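Local coordinates for tetratricopeptide TPR_2 repeat protein (Thermobaculum terrenum, PDB 5DJS) that is of unassigned function but combines tetratricopeptide repeats with a family 41 glycosyltransferase-like region of GT-B type and carries bound uridine-5'-diphosphate, at residues E194-S199 against D236-L241. The protein carries 1 engineered substitution. Sequence-based numbering, arbitrary orientation.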
loop_
_atom_site.group_PDB
_atom_site.type_symbol
_atom_site.label_atom_id
_atom_site.label_comp_id
_atom_site.label_asym_id
_atom_site.label_seq_id
_atom_site.Cartn_x
_atom_site.Cartn_y
_atom_site.Cartn_z
ATOM N N GLU A 194 -24.897 6.216 5.285
ATOM C CA GLU A 194 -25.190 5.625 3.979
ATOM C C GLU A 194 -23.919 5.565 3.139
ATOM O O GLU A 194 -23.155 6.528 3.099
ATOM C CB GLU A 194 -26.256 6.433 3.251
ATOM C CG GLU A 194 -26.708 5.782 1.951
ATOM C CD GLU A 194 -27.759 6.583 1.241
ATOM O OE1 GLU A 194 -27.960 7.781 1.594
ATOM O OE2 GLU A 194 -28.382 6.025 0.308
ATOM N N VAL A 195 -23.730 4.458 2.428
ATOM C CA VAL A 195 -22.431 4.124 1.850
ATOM C C VAL A 195 -22.416 4.205 0.317
ATOM O O VAL A 195 -23.039 3.383 -0.376
ATOM C CB VAL A 195 -21.952 2.733 2.335
ATOM C CG1 VAL A 195 -20.614 2.368 1.708
ATOM C CG2 VAL A 195 -21.820 2.708 3.857
ATOM N N TYR A 196 -21.684 5.208 -0.176
ATOM C CA TYR A 196 -21.357 5.379 -1.588
ATOM C C TYR A 196 -19.919 4.914 -1.783
ATOM O O TYR A 196 -19.049 5.225 -0.973
ATOM C CB TYR A 196 -21.461 6.861 -1.985
ATOM C CG TYR A 196 -22.878 7.417 -2.054
ATOM C CD1 TYR A 196 -23.666 7.537 -0.907
ATOM C CD2 TYR A 196 -23.427 7.841 -3.268
ATOM C CE1 TYR A 196 -24.955 8.044 -0.965
ATOM C CE2 TYR A 196 -24.720 8.348 -3.332
ATOM C CZ TYR A 196 -25.480 8.445 -2.175
ATOM O OH TYR A 196 -26.765 8.942 -2.209
ATOM N N CYS A 197 -19.661 4.165 -2.845
ATOM C CA CYS A 197 -18.284 3.795 -3.215
ATOM C C CYS A 197 -17.980 4.395 -4.570
ATOM O O CYS A 197 -18.828 4.389 -5.433
ATOM C CB CYS A 197 -18.118 2.285 -3.262
ATOM S SG CYS A 197 -17.892 1.577 -1.624
ATOM N N TYR A 198 -16.778 4.927 -4.751
ATOM C CA TYR A 198 -16.352 5.420 -6.048
ATOM C C TYR A 198 -15.105 4.626 -6.463
ATOM O O TYR A 198 -14.003 4.852 -5.936
ATOM C CB TYR A 198 -16.096 6.908 -5.938
ATOM C CG TYR A 198 -17.327 7.711 -5.545
ATOM C CD1 TYR A 198 -18.217 8.207 -6.505
ATOM C CD2 TYR A 198 -17.597 7.991 -4.208
ATOM C CE1 TYR A 198 -19.338 8.945 -6.135
ATOM C CE2 TYR A 198 -18.710 8.734 -3.828
ATOM C CZ TYR A 198 -19.579 9.208 -4.791
ATOM O OH TYR A 198 -20.680 9.945 -4.411
ATOM N N SER A 199 -15.302 3.676 -7.383
ATOM C CA SER A 199 -14.228 2.784 -7.887
ATOM C C SER A 199 -13.447 3.456 -9.003
ATOM O O SER A 199 -13.973 3.678 -10.100
ATOM C CB SER A 199 -14.819 1.461 -8.411
ATOM O OG SER A 199 -13.841 0.628 -9.034
ATOM N N ASP A 236 -24.647 13.714 -5.450
ATOM C CA ASP A 236 -24.904 12.640 -4.474
ATOM C C ASP A 236 -25.071 13.159 -3.045
ATOM O O ASP A 236 -25.687 12.503 -2.219
ATOM C CB ASP A 236 -23.770 11.609 -4.486
ATOM C CG ASP A 236 -23.751 10.748 -5.746
ATOM O OD1 ASP A 236 -24.807 10.563 -6.386
ATOM O OD2 ASP A 236 -22.672 10.222 -6.085
ATOM N N GLY A 237 -24.486 14.315 -2.757
ATOM C CA GLY A 237 -24.661 14.991 -1.487
ATOM C C GLY A 237 -23.803 14.395 -0.394
ATOM O O GLY A 237 -24.251 14.298 0.753
ATOM N N ILE A 238 -22.555 14.051 -0.731
ATOM C CA ILE A 238 -21.666 13.344 0.196
ATOM C C ILE A 238 -21.218 14.295 1.298
ATOM O O ILE A 238 -20.725 15.373 1.019
ATOM C CB ILE A 238 -20.422 12.742 -0.510
ATOM C CG1 ILE A 238 -20.817 11.784 -1.651
ATOM C CG2 ILE A 238 -19.523 12.008 0.476
ATOM C CD1 ILE A 238 -21.675 10.602 -1.252
ATOM N N ASP A 239 -21.410 13.878 2.551
ATOM C CA ASP A 239 -21.015 14.677 3.729
ATOM C C ASP A 239 -19.579 14.418 4.143
ATOM O O ASP A 239 -18.879 15.332 4.576
ATOM C CB ASP A 239 -21.933 14.363 4.905
ATOM C CG ASP A 239 -23.381 14.649 4.588
ATOM O OD1 ASP A 239 -23.745 15.842 4.477
ATOM O OD2 ASP A 239 -24.154 13.685 4.427
ATOM N N ILE A 240 -19.168 13.154 4.046
ATOM C CA ILE A 240 -17.825 12.723 4.406
ATOM C C ILE A 240 -17.271 11.934 3.231
ATOM O O ILE A 240 -17.813 10.884 2.885
ATOM C CB ILE A 240 -17.849 11.861 5.684
ATOM C CG1 ILE A 240 -18.420 12.685 6.847
ATOM C CG2 ILE A 240 -16.446 11.362 6.018
ATOM C CD1 ILE A 240 -18.605 11.940 8.148
ATOM N N LEU A 241 -16.214 12.451 2.607
ATOM C CA LEU A 241 -15.570 11.763 1.488
ATOM C C LEU A 241 -14.257 11.221 2.002
ATOM O O LEU A 241 -13.513 11.946 2.670
ATOM C CB LEU A 241 -15.344 12.713 0.323
ATOM C CG LEU A 241 -15.068 12.062 -1.035
ATOM C CD1 LEU A 241 -16.297 11.372 -1.600
ATOM C CD2 LEU A 241 -14.567 13.120 -2.018
#
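Tyr198 and Asp236 approach each other from opposite directions. The phenol hydroxyl donates a hydrogen bond, with Tyr198 OH 2.6 Å from Asp236 OD2. The oxygen is approached on its anti side, somewhat out of the carboxylate plane. It lies at the edge of the Tyr198 ring, and ring and carboxylate planes are 34° apart.

Asp236 also lies against Tyr196. Here the approach is oblique, with Tyr196 CE2 3.5 Å from Asp236 CG. Ile238 touches both tyrosines. Its CD1 sits over one face of the Tyr196 ring, 3.8 Å from the centroid and shifted toward the rim near CG, which makes a CH-pi contact. Its CG1 reaches the edge of Tyr198, 3.3 Å from the OH. Ile238 CG1 stands beside the backbone N, anti to the carbonyl carbon (chi1 -57°). The chain then bends at chi2 (-59°), which brings CD1 over the Tyr196 face. Leu241 adds a looser touch, CD1 to Tyr198 CE2 at 4.2 Å.

The two segments are not paired as strands. Strand 163-169 runs between strands 193-199 and 240-243 in the parallel sheet of a Rossmann-like domain. The tyrosines instead reach the end of helix 226-236 and the turn after it; the chain leaves the helix at Gly237, with positive phi. Leu229 and Leu232 of that helix also touch Tyr198.

Asp236 OD2 has a second partner, a salt bridge to Arg219. This one buried oxygen thus takes both the phenol and the guanidinium, which would be expected to favour the ionised form of the carboxylate.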